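Long-range contact in putative invasin (Yersinia pseudotuberculosis IP 31758, PDB 5N40), which is a bacterial adhesin that probably mediates attachment to host cells through a C-type lectin-like domain carried on immunoglobulin-like domains: residues 5-17 and 29-43. The protein carries 1 engineered substitution. Sequence-based numbering, arbitrary orientation.
Sequences GNLSTTNSTLVAA and SVVTLTLRDSNNNPV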
loop_
_atom_site.group_PDB
_atom_site.type_symbol
_atom_site.label_atom_id
_atom_site.label_comp_id
_atom_site.label_asym_id
_atom_site.label_seq_id
_atom_site.Cartn_x
_atom_site.Cartn_y
_atom_site.Cartn_z
ATOM N N GLY A 5 50.661 -8.748 -32.465
ATOM C CA GLY A 5 50.812 -7.374 -32.021
ATOM C C GLY A 5 50.395 -6.323 -33.024
ATOM O O GLY A 5 50.649 -5.136 -32.794
ATOM N N ASN A 6 49.762 -6.715 -34.129
ATOM C CA ASN A 6 49.382 -5.763 -35.160
ATOM C C ASN A 6 48.011 -5.141 -34.929
ATOM O O ASN A 6 47.733 -4.084 -35.503
ATOM C CB ASN A 6 49.406 -6.435 -36.538
ATOM C CG ASN A 6 48.428 -7.590 -36.643
ATOM O OD1 ASN A 6 48.313 -8.406 -35.726
ATOM N ND2 ASN A 6 47.716 -7.664 -37.766
ATOM N N LEU A 7 47.158 -5.748 -34.102
ATOM C CA LEU A 7 45.838 -5.183 -33.832
ATOM C C LEU A 7 45.978 -3.921 -32.986
ATOM O O LEU A 7 46.554 -3.956 -31.893
ATOM C CB LEU A 7 44.950 -6.207 -33.124
ATOM C CG LEU A 7 44.742 -7.557 -33.819
ATOM C CD1 LEU A 7 43.782 -8.424 -33.027
ATOM C CD2 LEU A 7 44.250 -7.386 -35.256
ATOM N N SER A 8 45.443 -2.807 -33.481
ATOM C CA SER A 8 45.558 -1.521 -32.803
ATOM C C SER A 8 44.280 -1.231 -32.029
ATOM O O SER A 8 43.191 -1.218 -32.609
ATOM C CB SER A 8 45.826 -0.393 -33.797
ATOM O OG SER A 8 45.696 0.869 -33.155
ATOM N N THR A 9 44.416 -0.988 -30.725
ATOM C CA THR A 9 43.255 -0.638 -29.916
ATOM C C THR A 9 42.826 0.808 -30.118
ATOM O O THR A 9 41.712 1.169 -29.725
ATOM C CB THR A 9 43.545 -0.900 -28.433
ATOM O OG1 THR A 9 44.659 -0.113 -28.002
ATOM C CG2 THR A 9 43.861 -2.365 -28.206
ATOM N N THR A 10 43.675 1.639 -30.728
ATOM C CA THR A 10 43.334 3.028 -31.007
ATOM C C THR A 10 42.767 3.220 -32.412
ATOM O O THR A 10 41.874 4.051 -32.607
ATOM C CB THR A 10 44.566 3.923 -30.823
ATOM O OG1 THR A 10 45.646 3.428 -31.627
ATOM C CG2 THR A 10 44.989 3.954 -29.369
ATOM N N ASN A 11 43.268 2.481 -33.405
ATOM C CA ASN A 11 42.693 2.575 -34.741
ATOM C C ASN A 11 41.430 1.736 -34.877
ATOM O O ASN A 11 40.559 2.062 -35.689
ATOM C CB ASN A 11 43.711 2.148 -35.800
ATOM C CG ASN A 11 44.882 3.104 -35.898
ATOM O OD1 ASN A 11 44.752 4.292 -35.614
ATOM N ND2 ASN A 11 46.037 2.583 -36.294
ATOM N N SER A 12 41.316 0.661 -34.106
ATOM C CA SER A 12 40.086 -0.113 -34.078
ATOM C C SER A 12 39.025 0.612 -33.262
ATOM O O SER A 12 39.327 1.295 -32.280
ATOM C CB SER A 12 40.326 -1.496 -33.477
ATOM O OG SER A 12 41.251 -2.238 -34.242
ATOM N N THR A 13 37.770 0.443 -33.665
ATOM C CA THR A 13 36.653 1.053 -32.959
ATOM C C THR A 13 35.540 0.030 -32.796
ATOM O O THR A 13 35.364 -0.863 -33.631
ATOM C CB THR A 13 36.120 2.294 -33.693
ATOM O OG1 THR A 13 35.552 1.908 -34.948
ATOM C CG2 THR A 13 37.237 3.291 -33.927
ATOM N N LEU A 14 34.819 0.149 -31.683
ATOM C CA LEU A 14 33.626 -0.644 -31.410
ATOM C C LEU A 14 32.480 0.330 -31.187
ATOM O O LEU A 14 32.568 1.205 -30.320
ATOM C CB LEU A 14 33.825 -1.541 -30.187
ATOM C CG LEU A 14 32.729 -2.573 -29.913
ATOM C CD1 LEU A 14 32.730 -3.675 -30.972
ATOM C CD2 LEU A 14 32.875 -3.165 -28.516
ATOM N N VAL A 15 31.417 0.191 -31.972
ATOM C CA VAL A 15 30.279 1.094 -31.897
ATOM C C VAL A 15 28.992 0.283 -31.910
ATOM O O VAL A 15 28.969 -0.892 -32.287
ATOM C CB VAL A 15 30.280 2.121 -33.052
ATOM C CG1 VAL A 15 31.641 2.820 -33.135
ATOM C CG2 VAL A 15 29.935 1.453 -34.376
ATOM N N ALA A 16 27.913 0.931 -31.475
ATOM C CA ALA A 16 26.591 0.331 -31.473
ATOM C C ALA A 16 25.595 1.337 -32.022
ATOM O O ALA A 16 25.747 2.544 -31.831
ATOM C CB ALA A 16 26.167 -0.108 -30.067
ATOM N N ALA A 17 24.594 0.824 -32.726
ATOM C CA ALA A 17 23.573 1.657 -33.343
ATOM C C ALA A 17 22.225 0.949 -33.316
ATOM O O ALA A 17 22.060 -0.089 -33.970
ATOM C CB ALA A 17 23.957 2.000 -34.786
ATOM N N SER A 29 20.028 -3.689 -31.451
ATOM C CA SER A 29 21.085 -2.764 -31.831
ATOM C C SER A 29 22.183 -3.536 -32.548
ATOM O O SER A 29 22.450 -4.695 -32.235
ATOM C CB SER A 29 21.675 -2.041 -30.615
ATOM O OG SER A 29 22.717 -1.162 -31.011
ATOM N N VAL A 30 22.819 -2.890 -33.523
ATOM C CA VAL A 30 23.902 -3.510 -34.279
ATOM C C VAL A 30 25.224 -3.050 -33.687
ATOM O O VAL A 30 25.475 -1.844 -33.561
ATOM C CB VAL A 30 23.811 -3.174 -35.779
ATOM C CG1 VAL A 30 25.064 -3.645 -36.519
ATOM C CG2 VAL A 30 22.573 -3.826 -36.384
ATOM N N VAL A 31 26.060 -4.011 -33.313
ATOM C CA VAL A 31 27.394 -3.751 -32.793
ATOM C C VAL A 31 28.378 -3.979 -33.927
ATOM O O VAL A 31 28.359 -5.038 -34.566
ATOM C CB VAL A 31 27.711 -4.658 -31.593
ATOM C CG1 VAL A 31 29.093 -4.359 -31.039
ATOM C CG2 VAL A 31 26.648 -4.505 -30.519
ATOM N N THR A 32 29.217 -2.980 -34.199
ATOM C CA THR A 32 30.164 -3.027 -35.306
ATOM C C THR A 32 31.572 -2.830 -34.770
ATOM O O THR A 32 31.872 -1.802 -34.154
ATOM C CB THR A 32 29.842 -1.964 -36.358
ATOM O OG1 THR A 32 28.547 -2.220 -36.914
ATOM C CG2 THR A 32 30.875 -1.980 -37.492
ATOM N N LEU A 33 32.420 -3.823 -34.996
ATOM C CA LEU A 33 33.853 -3.682 -34.810
ATOM C C LEU A 33 34.487 -3.317 -36.139
ATOM O O LEU A 33 34.261 -3.997 -37.142
ATOM C CB LEU A 33 34.470 -4.981 -34.291
ATOM C CG LEU A 33 35.996 -5.036 -34.257
ATOM C CD1 LEU A 33 36.559 -4.127 -33.165
ATOM C CD2 LEU A 33 36.475 -6.474 -34.076
ATOM N N THR A 34 35.293 -2.261 -36.134
ATOM C CA THR A 34 36.165 -1.915 -37.255
ATOM C C THR A 34 37.576 -2.271 -36.804
ATOM O O THR A 34 38.169 -1.563 -35.990
ATOM C CB THR A 34 36.023 -0.446 -37.624
ATOM O OG1 THR A 34 34.647 -0.181 -37.934
ATOM C CG2 THR A 34 36.913 -0.089 -38.836
ATOM N N LEU A 35 38.088 -3.395 -37.304
ATOM C CA LEU A 35 39.346 -3.959 -36.830
ATOM C C LEU A 35 40.486 -3.459 -37.707
ATOM O O LEU A 35 40.495 -3.692 -38.921
ATOM C CB LEU A 35 39.277 -5.485 -36.830
ATOM C CG LEU A 35 40.446 -6.216 -36.164
ATOM C CD1 LEU A 35 40.577 -5.832 -34.698
ATOM C CD2 LEU A 35 40.287 -7.724 -36.303
ATOM N N ARG A 36 41.441 -2.768 -37.095
ATOM C CA ARG A 36 42.502 -2.087 -37.826
ATOM C C ARG A 36 43.841 -2.377 -37.170
ATOM O O ARG A 36 43.922 -2.576 -35.954
ATOM C CB ARG A 36 42.260 -0.573 -37.873
ATOM C CG ARG A 36 40.990 -0.172 -38.618
ATOM C CD ARG A 36 41.164 -0.369 -40.128
ATOM N NE ARG A 36 39.989 0.005 -40.921
ATOM C CZ ARG A 36 38.997 -0.821 -41.247
ATOM N NH1 ARG A 36 38.994 -2.086 -40.832
ATOM N NH2 ARG A 36 37.984 -0.377 -41.981
ATOM N N ASP A 37 44.890 -2.418 -37.991
ATOM C CA ASP A 37 46.232 -2.604 -37.469
ATOM C C ASP A 37 46.870 -1.243 -37.184
ATOM O O ASP A 37 46.233 -0.193 -37.295
ATOM C CB ASP A 37 47.075 -3.468 -38.419
ATOM C CG ASP A 37 47.404 -2.783 -39.754
ATOM O OD1 ASP A 37 47.277 -1.551 -39.877
ATOM O OD2 ASP A 37 47.800 -3.506 -40.696
ATOM N N SER A 38 48.140 -1.266 -36.774
ATOM C CA SER A 38 48.821 -0.044 -36.359
ATOM C C SER A 38 49.030 0.928 -37.511
ATOM O O SER A 38 49.332 2.100 -37.265
ATOM C CB SER A 38 50.167 -0.389 -35.730
ATOM O OG SER A 38 50.986 -1.079 -36.656
ATOM N N ASN A 39 48.892 0.468 -38.752
ATOM C CA ASN A 39 48.971 1.318 -39.933
ATOM C C ASN A 39 47.597 1.702 -40.457
ATOM O O ASN A 39 47.492 2.287 -41.543
ATOM C CB ASN A 39 49.769 0.610 -41.029
ATOM C CG ASN A 39 51.225 0.433 -40.661
ATOM O OD1 ASN A 39 51.896 1.389 -40.277
ATOM N ND2 ASN A 39 51.720 -0.796 -40.762
ATOM N N ASN A 40 46.546 1.372 -39.707
ATOM C CA ASN A 40 45.150 1.602 -40.063
ATOM C C ASN A 40 44.706 0.802 -41.280
ATOM O O ASN A 40 43.753 1.190 -41.964
ATOM C CB ASN A 40 44.855 3.085 -40.281
ATOM C CG ASN A 40 43.396 3.421 -40.024
ATOM O OD1 ASN A 40 42.753 2.822 -39.154
ATOM N ND2 ASN A 40 42.864 4.368 -40.782
ATOM N N ASN A 41 45.364 -0.326 -41.560
ATOM C CA ASN A 41 44.875 -1.263 -42.561
ATOM C C ASN A 41 43.791 -2.152 -41.950
ATOM O O ASN A 41 43.890 -2.527 -40.779
ATOM C CB ASN A 41 46.008 -2.144 -43.080
ATOM C CG ASN A 41 47.178 -1.346 -43.615
ATOM O OD1 ASN A 41 48.298 -1.447 -43.108
ATOM N ND2 ASN A 41 46.929 -0.558 -44.652
ATOM N N PRO A 42 42.763 -2.521 -42.718
ATOM C CA PRO A 42 41.776 -3.483 -42.206
ATOM C C PRO A 42 42.407 -4.847 -41.969
ATOM O O PRO A 42 43.289 -5.276 -42.714
ATOM C CB PRO A 42 40.719 -3.541 -43.321
ATOM C CG PRO A 42 40.951 -2.327 -44.160
ATOM C CD PRO A 42 42.417 -2.047 -44.070
ATOM N N VAL A 43 41.954 -5.530 -40.920
ATOM C CA VAL A 43 42.387 -6.893 -40.622
ATOM C C VAL A 43 41.211 -7.814 -40.911
ATOM O O VAL A 43 40.191 -7.780 -40.210
ATOM C CB VAL A 43 42.868 -7.039 -39.173
ATOM C CG1 VAL A 43 43.391 -8.442 -38.924
ATOM C CG2 VAL A 43 43.939 -5.998 -38.867
HETATM O O HOH W 1 40.882 4.149 -37.428
HETATM O O HOH W 2 33.239 0.372 -35.549
#
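The amide planes of Asn-11 and Asn-40 are turned 55° apart where the side chains cross; Asn-40 OD1 lies 3.6 Å from Asn-11 CB, and Asn-11 ND2 donates, in the plane of the Asn-11 amide, to Asp-37 O (3.0 Å, nearly straight), which also takes Asn-40 N of the type I turn 37-40. Water 1 donates to both Asn-11 O and Asn-40 OD1. The Arg-36 guanidinium lies between Thr-34 CG2 on one face and Pro-42 CG on the opposite face, while NH1 donates to Leu-35 O and Ser-65 O. A chi1 of -61° puts Ser-12 OG beside its own backbone N, where it accepts from Arg-36 N (2.9 Å) and donates to Ser-8 O. Further along, 13-17 and 29-34 belong to the beta hairpin of strands 13-22 and 28-34 within the immunoglobulin-like invasin domain 3, bonded at Thr-13/Thr-34, Val-15/Thr-32 and Ala-17/Val-30. On the face with these pairs, water 2 joins the OG1 atoms of Thr-13 and Thr-34 and donates to Thr-32 O. On the other face, Leu-14 CD1 reaches Val-31 CG1 (3.7 Å), and both side chains pack on Phe-50 and Leu-83. Leu-7 CD2 touches Leu-35 CD1 (4.0 Å) and Val-43 CG2 (3.9 Å).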